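Local coordinates for DUF115 domain-containing protein (Magnetospirillum magneticum AMB-1, PDB 5MU5) that is a Maf glycosyltransferase involved in the formation of bacterial flagella, probably by transferring sugar to flagellin, at residues E21-M26 and E171-N176. Numbering follows the deposited sequence.
Sequences ELMPEM and ETRREN. With EDO (1,2-ethanediol), chain I.
Arg-173 reaches across to the carbonyl of Leu-22, at the end of helix 9-22, and bonds to it through its NE, with NE and O 2.9 Å apart. The bond is fairly straight at the hydrogen, 155°, and O lies near the guanidinium plane. A long side chain rich in N-H donors suits this place, because the last carbonyls of a helix have no following turn to supply an amide N-H; its positive charge is probably favoured at the negative end of the helix dipole. Met-23 covers one guanidinium face, its CG 3.8 Å above the plane, while its chain bends at chi3 (-80°) to bring CE against Arg-173 CD. NH1 makes a weak hydrogen bond to Leu-180 O. Replacing Arg-173 with an alanine is likely to leave the Leu-22 carbonyl without this donor and take away the surface against Met-23.

Nearer the surface, Arg-174 grips Glu-171 side-on, NH2 meeting the syn lone pair of OE2; NE also points at OE2, but their 2.5 Å separation is doubtfully short. NH2 also donates almost straight to Glu-21 OE2, 3.1 Å away, which lies in the guanidinium plane, whereas NH2 comes from above the carboxylate plane. Glu-21 spans the distance with an extended chain. Both OE1 atoms pair with Arg-167, so two arginines probably offset the two carboxylate charges. Leu-22 CD2 lies over one face of the Arg-174 guanidinium, toward its rim.

Glu-25 N, starting helix 24-32, donates to O1 of an ethanediol probably from the crystallisation liquor (3.1 Å). The contact sets the junction of helices 9-22 and 24-32 against the turn linking helix 166-171 to edge strand 180-183, with Met-23 packed on Leu-170, Leu-180 and Ile-182.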
loop_
_atom_site.group_PDB
_atom_site.type_symbol
_atom_site.label_atom_id
_atom_site.label_comp_id
_atom_site.label_asym_id
_atom_site.label_seq_id
_atom_site.Cartn_x
_atom_site.Cartn_y
_atom_site.Cartn_z
ATOM N N GLU A 21 -3.300 13.744 29.484
ATOM C CA GLU A 21 -1.992 14.252 29.118
ATOM C C GLU A 21 -1.438 13.619 27.826
ATOM O O GLU A 21 -0.932 14.308 26.951
ATOM C CB GLU A 21 -1.013 13.977 30.272
ATOM C CG GLU A 21 0.407 14.473 30.032
ATOM C CD GLU A 21 1.369 14.079 31.138
ATOM O OE1 GLU A 21 0.940 13.522 32.170
ATOM O OE2 GLU A 21 2.568 14.357 30.975
ATOM N N LEU A 22 -1.528 12.301 27.722
ATOM C CA LEU A 22 -0.862 11.566 26.652
ATOM C C LEU A 22 -1.752 10.992 25.558
ATOM O O LEU A 22 -1.224 10.538 24.551
ATOM C CB LEU A 22 -0.036 10.447 27.282
ATOM C CG LEU A 22 1.099 10.992 28.163
ATOM C CD1 LEU A 22 1.455 10.032 29.295
ATOM C CD2 LEU A 22 2.312 11.310 27.302
ATOM N N MET A 23 -3.073 10.982 25.763
ATOM C CA MET A 23 -4.040 10.553 24.733
ATOM C C MET A 23 -5.307 11.400 24.892
ATOM O O MET A 23 -6.388 10.877 25.201
ATOM C CB MET A 23 -4.342 9.059 24.877
ATOM C CG MET A 23 -4.913 8.445 23.622
ATOM S SD MET A 23 -5.425 6.729 23.852
ATOM C CE MET A 23 -3.865 5.886 23.745
ATOM N N PRO A 24 -5.175 12.720 24.658
ATOM C CA PRO A 24 -6.175 13.683 25.178
ATOM C C PRO A 24 -7.625 13.435 24.778
ATOM O O PRO A 24 -8.521 13.492 25.641
ATOM C CB PRO A 24 -5.670 15.058 24.687
ATOM C CG PRO A 24 -4.273 14.840 24.252
ATOM C CD PRO A 24 -4.108 13.385 23.887
ATOM N N GLU A 25 -7.863 13.177 23.501
ATOM C CA GLU A 25 -9.234 12.920 23.033
ATOM C C GLU A 25 -9.848 11.731 23.762
ATOM O O GLU A 25 -11.018 11.750 24.103
ATOM C CB GLU A 25 -9.282 12.698 21.513
ATOM C CG GLU A 25 -9.147 13.977 20.681
ATOM C CD GLU A 25 -9.167 13.728 19.171
ATOM O OE1 GLU A 25 -8.757 14.646 18.419
ATOM O OE2 GLU A 25 -9.591 12.624 18.727
ATOM N N MET A 26 -9.058 10.704 24.029
ATOM C CA MET A 26 -9.559 9.544 24.747
ATOM C C MET A 26 -9.809 9.915 26.213
ATOM O O MET A 26 -10.809 9.504 26.821
ATOM C CB MET A 26 -8.544 8.410 24.672
ATOM C CG MET A 26 -9.028 7.099 25.270
ATOM S SD MET A 26 -10.440 6.423 24.376
ATOM C CE MET A 26 -9.704 6.073 22.773
ATOM N N GLU A 171 2.785 6.464 28.701
ATOM C CA GLU A 171 4.094 7.103 28.644
ATOM C C GLU A 171 4.866 6.759 27.361
ATOM O O GLU A 171 5.676 7.551 26.919
ATOM C CB GLU A 171 4.922 6.707 29.877
ATOM C CG GLU A 171 6.047 7.664 30.208
ATOM C CD GLU A 171 5.539 9.077 30.438
ATOM O OE1 GLU A 171 4.533 9.257 31.164
ATOM O OE2 GLU A 171 6.142 10.006 29.880
ATOM N N THR A 172 4.610 5.585 26.771
ATOM C CA THR A 172 5.253 5.176 25.495
ATOM C C THR A 172 4.836 6.022 24.294
ATOM O O THR A 172 5.504 5.993 23.256
ATOM C CB THR A 172 4.966 3.699 25.153
ATOM O OG1 THR A 172 3.554 3.474 25.026
ATOM C CG2 THR A 172 5.518 2.764 26.241
ATOM N N ARG A 173 3.733 6.759 24.420
ATOM C CA ARG A 173 3.279 7.676 23.374
ATOM C C ARG A 173 3.982 9.006 23.388
ATOM O O ARG A 173 3.827 9.771 22.444
ATOM C CB ARG A 173 1.789 7.973 23.527
ATOM C CG ARG A 173 0.919 6.780 23.231
ATOM C CD ARG A 173 -0.506 7.079 23.584
ATOM N NE ARG A 173 -1.012 8.208 22.819
ATOM C CZ ARG A 173 -1.593 8.119 21.635
ATOM N NH1 ARG A 173 -1.749 6.950 21.037
ATOM N NH2 ARG A 173 -2.028 9.212 21.047
ATOM N N ARG A 174 4.729 9.312 24.453
ATOM C CA ARG A 174 5.360 10.612 24.557
ATOM C C ARG A 174 6.186 10.990 23.329
ATOM O O ARG A 174 5.945 12.025 22.737
ATOM C CB ARG A 174 6.232 10.711 25.798
ATOM C CG ARG A 174 6.745 12.124 26.019
ATOM C CD ARG A 174 7.465 12.264 27.351
ATOM N NE ARG A 174 6.560 12.055 28.479
ATOM C CZ ARG A 174 5.652 12.942 28.901
ATOM N NH1 ARG A 174 5.499 14.117 28.296
ATOM N NH2 ARG A 174 4.884 12.652 29.937
ATOM N N GLU A 175 7.165 10.174 22.960
ATOM C CA GLU A 175 8.017 10.471 21.785
ATOM C C GLU A 175 7.348 10.046 20.491
ATOM O O GLU A 175 7.544 10.671 19.471
ATOM C CB GLU A 175 9.369 9.763 21.882
ATOM C CG GLU A 175 10.081 9.976 23.205
ATOM C CD GLU A 175 10.209 11.444 23.561
ATOM O OE1 GLU A 175 10.469 12.248 22.635
ATOM O OE2 GLU A 175 10.059 11.794 24.760
ATOM N N ASN A 176 6.534 9.000 20.551
ATOM C CA ASN A 176 5.883 8.459 19.368
ATOM C C ASN A 176 4.485 7.917 19.706
ATOM O O ASN A 176 4.343 6.790 20.187
ATOM C CB ASN A 176 6.755 7.355 18.787
ATOM C CG ASN A 176 6.221 6.831 17.470
ATOM O OD1 ASN A 176 5.109 7.178 17.047
ATOM N ND2 ASN A 176 7.000 5.976 16.822
HETATM C C1 EDO I . -5.099 11.437 20.987
HETATM O O1 EDO I . -5.888 12.603 21.199
HETATM C C2 EDO I . -6.049 10.547 20.206
HETATM O O2 EDO I . -7.107 10.140 21.107
#